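Side-chain contacts in trehalose-6-phosphate phosphatase (Neosartorya fumigata, PDB 5DXL), which belongs to the trehalose-phosphatase family of the HAD clan, with an alpha/beta core of largely parallel strands and a separate antiparallel sheet: residues S66-D69 and Q70-D74; L215-D218 and F219-D223. All coordinates share one frame; numbering follows the deposited sequence.

Contact 1 (S66-D69 and Q70-D74); sequences SGRD and QAFLD
R68 lays its guanidinium flat over one face of the F72 ring, the planes 11° apart and CZ 3.8 Å from the centroid of that ring, a cation-pi stack. The arginine chain runs diagonally over the phenyl group: its CD makes a CH-pi contact 3.9 Å from the F72 centroid, NE passes above CE1, and NH1 ends 3.2 Å from CE2, towards the rim. A bend at chi2 (-83°) folds the R68 chain onto the ring, and F72, with CG anti to its own N, turns its ring back towards the loop.

The stack takes up none of the arginine's N-H groups, which are satisfied in other directions: NE in a salt bridge with D28, NH2 on the carbonyl of P38, and NH1 by a further hydrogen bond outside 66-74. Aromatic face and polar partners together fix the rotation of the group.

One residue on, D69 sits at the N-cap, yet its carboxylate makes no capping bond. Its carbonyl oxygen opens the helical bonding, taking L73 N at 3.2 Å in a nearly straight bond (169°), and F72 N more weakly at 3.1 Å. The first helical N-H, that of Q70, is met from outside by the carboxylate of E88. On the inner side L73 CD2 lies against R68 CB at 4.1 Å, and near S66.

Before the helix, S66 OG accepts from R68 N at 2.9 Å, closing an ST turn around G67. S66, directly after strand 60-65 and leading through a short loop into helix 70-77, is consistent with the Ser/Thr position of motif II of the HAD fold.

Contact 2 (L215-D218 and F219-D223); sequences LGDD and FTDED
D221 and D218 exchange bonds, each carboxylate accepting the other's backbone N-H, in the turn that ends strand 211-216, consistent with the acidic motif IV of the HAD fold. CB of D221 sits 3.4 Å from D218 O, the carbonyl that takes weak bonds from D221 N and E222 N. With CG anti to its own carbonyl carbon (chi1 -69°), D221 points back across the turn, and CG lies against D218 OD1 and G216 CA. Its OD1 forms a salt bridge with K190. OD2 faces the backbone N-H groups of D217 and D218: it accepts from D218 N at 3.2 Å in a nearly straight bond (170°), the donor standing on its anti side and tilted from the carboxylate plane, while D217 N adds a weak bond. G216, which has no side chain, brings its CA to 3.2 Å from this same OD2.

In return D218 OD1 receives D221 N at 2.8 Å and the hydroxyl of T220, OG1 donating at 2.9 Å from the syn side. D218 OD1 stands 3.1 Å from D221 OD2, a closeness of like charges that K190 and the backbone N-H groups probably ease; the carboxylates of D217 and D26 are also close by.

The side chain of E222, its OE1 bound by E251 N, is joined to the turn by a water that donates to D218 O at 2.9 Å and to E222 OE2 at 2.7 Å.

In the fold
Both contacts lie at the C-terminal ends of parallel strands in the main sheet, 60-65 and 211-216, which flank strand 21-25. Their centres lie about 17 Å apart and their nearest atoms about 7 Å, without touching, but each reaches the loop after strand 21-25: contact 1 through D28, contact 2 beside D26. Both are partly buried, with three of seven touching residues buried in contact 2 against two in contact 1; contact 2 is also nearer the middle of the chain, its centre about 7 Å away against about 12 Å. Contact 1 stacks a cation on an aromatic face at the start of helix 70-77, whereas contact 2 gathers carboxylates and backbone N-H donors leading into helix 222-229.

Contact 1 (S66-D69 and Q70-D74)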
loop_
_atom_site.group_PDB
_atom_site.type_symbol
_atom_site.label_atom_id
_atom_site.label_comp_id
_atom_site.label_asym_id
_atom_site.label_seq_id
_atom_site.Cartn_x
_atom_site.Cartn_y
_atom_site.Cartn_z
ATOM N N SER A 66 -2.253 -4.155 -0.672
ATOM C CA SER A 66 -2.686 -4.331 -2.057
ATOM C C SER A 66 -4.034 -3.691 -2.376
ATOM O O SER A 66 -4.886 -3.548 -1.506
ATOM C CB SER A 66 -2.741 -5.835 -2.360
ATOM O OG SER A 66 -3.326 -6.106 -3.618
ATOM N N GLY A 67 -4.216 -3.297 -3.641
ATOM C CA GLY A 67 -5.508 -2.812 -4.086
ATOM C C GLY A 67 -6.503 -3.932 -4.350
ATOM O O GLY A 67 -7.693 -3.680 -4.559
ATOM N N ARG A 68 -6.023 -5.171 -4.326
ATOM C CA ARG A 68 -6.874 -6.313 -4.642
ATOM C C ARG A 68 -7.995 -6.505 -3.637
ATOM O O ARG A 68 -7.872 -6.129 -2.468
ATOM C CB ARG A 68 -6.044 -7.601 -4.690
ATOM C CG ARG A 68 -5.061 -7.678 -5.824
ATOM C CD ARG A 68 -5.718 -8.144 -7.104
ATOM N NE ARG A 68 -4.706 -8.574 -8.051
ATOM C CZ ARG A 68 -4.935 -9.377 -9.081
ATOM N NH1 ARG A 68 -6.159 -9.837 -9.309
ATOM N NH2 ARG A 68 -3.932 -9.721 -9.878
ATOM N N ASP A 69 -9.077 -7.125 -4.105
ATOM C CA ASP A 69 -10.202 -7.487 -3.249
ATOM C C ASP A 69 -9.777 -8.351 -2.067
ATOM O O ASP A 69 -8.846 -9.155 -2.171
ATOM C CB ASP A 69 -11.269 -8.274 -4.027
ATOM C CG ASP A 69 -11.987 -7.450 -5.067
ATOM O OD1 ASP A 69 -11.822 -6.210 -5.117
ATOM O OD2 ASP A 69 -12.739 -8.071 -5.843
ATOM N N GLN A 70 -10.498 -8.210 -0.964
ATOM C CA GLN A 70 -10.339 -9.094 0.183
ATOM C C GLN A 70 -10.444 -10.554 -0.246
ATOM O O GLN A 70 -9.631 -11.394 0.147
ATOM C CB GLN A 70 -11.398 -8.759 1.238
ATOM C CG GLN A 70 -11.480 -9.700 2.418
ATOM C CD GLN A 70 -12.695 -9.405 3.276
ATOM O OE1 GLN A 70 -13.598 -8.673 2.861
ATOM N NE2 GLN A 70 -12.732 -9.974 4.472
ATOM N N ALA A 71 -11.433 -10.855 -1.079
ATOM C CA ALA A 71 -11.660 -12.237 -1.487
ATOM C C ALA A 71 -10.491 -12.804 -2.292
ATOM O O ALA A 71 -10.195 -14.008 -2.204
ATOM C CB ALA A 71 -12.959 -12.343 -2.283
ATOM N N PHE A 72 -9.806 -11.948 -3.045
ATOM C CA PHE A 72 -8.662 -12.372 -3.841
ATOM C C PHE A 72 -7.478 -12.710 -2.945
ATOM O O PHE A 72 -6.867 -13.777 -3.079
ATOM C CB PHE A 72 -8.259 -11.290 -4.847
ATOM C CG PHE A 72 -7.074 -11.664 -5.698
ATOM C CD1 PHE A 72 -5.782 -11.363 -5.289
ATOM C CD2 PHE A 72 -7.256 -12.312 -6.914
ATOM C CE1 PHE A 72 -4.695 -11.710 -6.073
ATOM C CE2 PHE A 72 -6.172 -12.655 -7.706
ATOM C CZ PHE A 72 -4.889 -12.351 -7.284
ATOM N N LEU A 73 -7.145 -11.804 -2.031
ATOM C CA LEU A 73 -6.002 -12.042 -1.153
ATOM C C LEU A 73 -6.266 -13.268 -0.293
ATOM O O LEU A 73 -5.382 -14.096 -0.102
ATOM C CB LEU A 73 -5.711 -10.837 -0.249
ATOM C CG LEU A 73 -5.207 -9.568 -0.941
ATOM C CD1 LEU A 73 -4.804 -8.562 0.125
ATOM C CD2 LEU A 73 -4.055 -9.854 -1.899
ATOM N N ASP A 74 -7.481 -13.383 0.227
ATOM C CA ASP A 74 -7.762 -14.520 1.101
ATOM C C ASP A 74 -7.710 -15.827 0.333
ATOM O O ASP A 74 -7.160 -16.821 0.827
ATOM C CB ASP A 74 -9.111 -14.378 1.790
ATOM C CG ASP A 74 -9.206 -15.247 3.033
ATOM O OD1 ASP A 74 -8.143 -15.608 3.597
ATOM O OD2 ASP A 74 -10.323 -15.588 3.429
#

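Contact 2 (L215-D218 and F219-D223)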
loop_
_atom_site.group_PDB
_atom_site.type_symbol
_atom_site.label_atom_id
_atom_site.label_comp_id
_atom_site.label_asym_id
_atom_site.label_seq_id
_atom_site.Cartn_x
_atom_site.Cartn_y
_atom_site.Cartn_z
ATOM N N LEU A 215 8.639 -2.608 -0.285
ATOM C CA LEU A 215 8.749 -2.749 -1.740
ATOM C C LEU A 215 7.462 -2.374 -2.455
ATOM O O LEU A 215 6.371 -2.798 -2.060
ATOM C CB LEU A 215 9.118 -4.193 -2.101
ATOM C CG LEU A 215 10.594 -4.562 -1.902
ATOM C CD1 LEU A 215 10.742 -6.040 -1.546
ATOM C CD2 LEU A 215 11.331 -4.266 -3.196
ATOM N N GLY A 216 7.595 -1.606 -3.533
ATOM C CA GLY A 216 6.434 -1.205 -4.312
ATOM C C GLY A 216 6.860 -0.582 -5.625
ATOM O O GLY A 216 7.953 -0.021 -5.727
ATOM N N ASP A 217 5.986 -0.663 -6.627
ATOM C CA ASP A 217 6.332 -0.196 -7.968
ATOM C C ASP A 217 5.637 1.082 -8.398
ATOM O O ASP A 217 6.059 1.710 -9.364
ATOM C CB ASP A 217 5.994 -1.271 -8.998
ATOM C CG ASP A 217 4.503 -1.520 -9.097
ATOM O OD1 ASP A 217 3.881 -1.745 -8.043
ATOM O OD2 ASP A 217 3.957 -1.503 -10.222
ATOM N N ASP A 218 4.564 1.459 -7.717
ATOM C CA ASP A 218 3.710 2.502 -8.290
ATOM C C ASP A 218 3.652 3.799 -7.489
ATOM O O ASP A 218 4.346 3.967 -6.489
ATOM C CB ASP A 218 2.294 1.938 -8.536
ATOM C CG ASP A 218 1.488 1.662 -7.256
ATOM O OD1 ASP A 218 1.763 2.212 -6.170
ATOM O OD2 ASP A 218 0.520 0.882 -7.358
ATOM N N PHE A 219 2.821 4.719 -7.969
ATOM C CA PHE A 219 2.709 6.054 -7.396
ATOM C C PHE A 219 2.185 6.003 -5.964
ATOM O O PHE A 219 2.645 6.757 -5.111
ATOM C CB PHE A 219 1.797 6.917 -8.285
ATOM C CG PHE A 219 1.655 8.342 -7.829
ATOM C CD1 PHE A 219 2.596 9.295 -8.181
ATOM C CD2 PHE A 219 0.561 8.736 -7.071
ATOM C CE1 PHE A 219 2.460 10.615 -7.773
ATOM C CE2 PHE A 219 0.421 10.055 -6.657
ATOM C CZ PHE A 219 1.373 10.992 -7.010
ATOM N N THR A 220 1.245 5.101 -5.697
ATOM C CA THR A 220 0.680 4.958 -4.360
ATOM C C THR A 220 1.706 4.385 -3.380
ATOM O O THR A 220 1.697 4.706 -2.190
ATOM C CB THR A 220 -0.591 4.058 -4.359
ATOM O OG1 THR A 220 -0.239 2.677 -4.187
ATOM C CG2 THR A 220 -1.366 4.231 -5.652
ATOM N N ASP A 221 2.593 3.533 -3.883
ATOM C CA ASP A 221 3.618 2.940 -3.046
ATOM C C ASP A 221 4.639 3.966 -2.572
ATOM O O ASP A 221 5.272 3.775 -1.534
ATOM C CB ASP A 221 4.314 1.814 -3.805
ATOM C CG ASP A 221 3.407 0.633 -4.022
ATOM O OD1 ASP A 221 2.542 0.388 -3.157
ATOM O OD2 ASP A 221 3.572 -0.052 -5.049
ATOM N N GLU A 222 4.791 5.042 -3.331
ATOM C CA GLU A 222 5.662 6.150 -2.942
ATOM C C GLU A 222 5.316 6.680 -1.551
ATOM O O GLU A 222 6.194 7.112 -0.807
ATOM C CB GLU A 222 5.588 7.274 -3.981
ATOM C CG GLU A 222 6.201 6.891 -5.327
ATOM C CD GLU A 222 7.716 6.773 -5.254
ATOM O OE1 GLU A 222 8.350 7.642 -4.619
ATOM O OE2 GLU A 222 8.269 5.806 -5.817
ATOM N N ASP A 223 4.040 6.615 -1.181
ATOM C CA ASP A 223 3.623 7.139 0.118
ATOM C C ASP A 223 4.150 6.269 1.266
ATOM O O ASP A 223 4.395 6.770 2.365
ATOM C CB ASP A 223 2.095 7.271 0.177
ATOM C CG ASP A 223 1.574 8.448 -0.659
ATOM O OD1 ASP A 223 2.287 9.476 -0.777
ATOM O OD2 ASP A 223 0.449 8.341 -1.197
HETATM O O HOH W 1 7.237 3.496 -6.754
#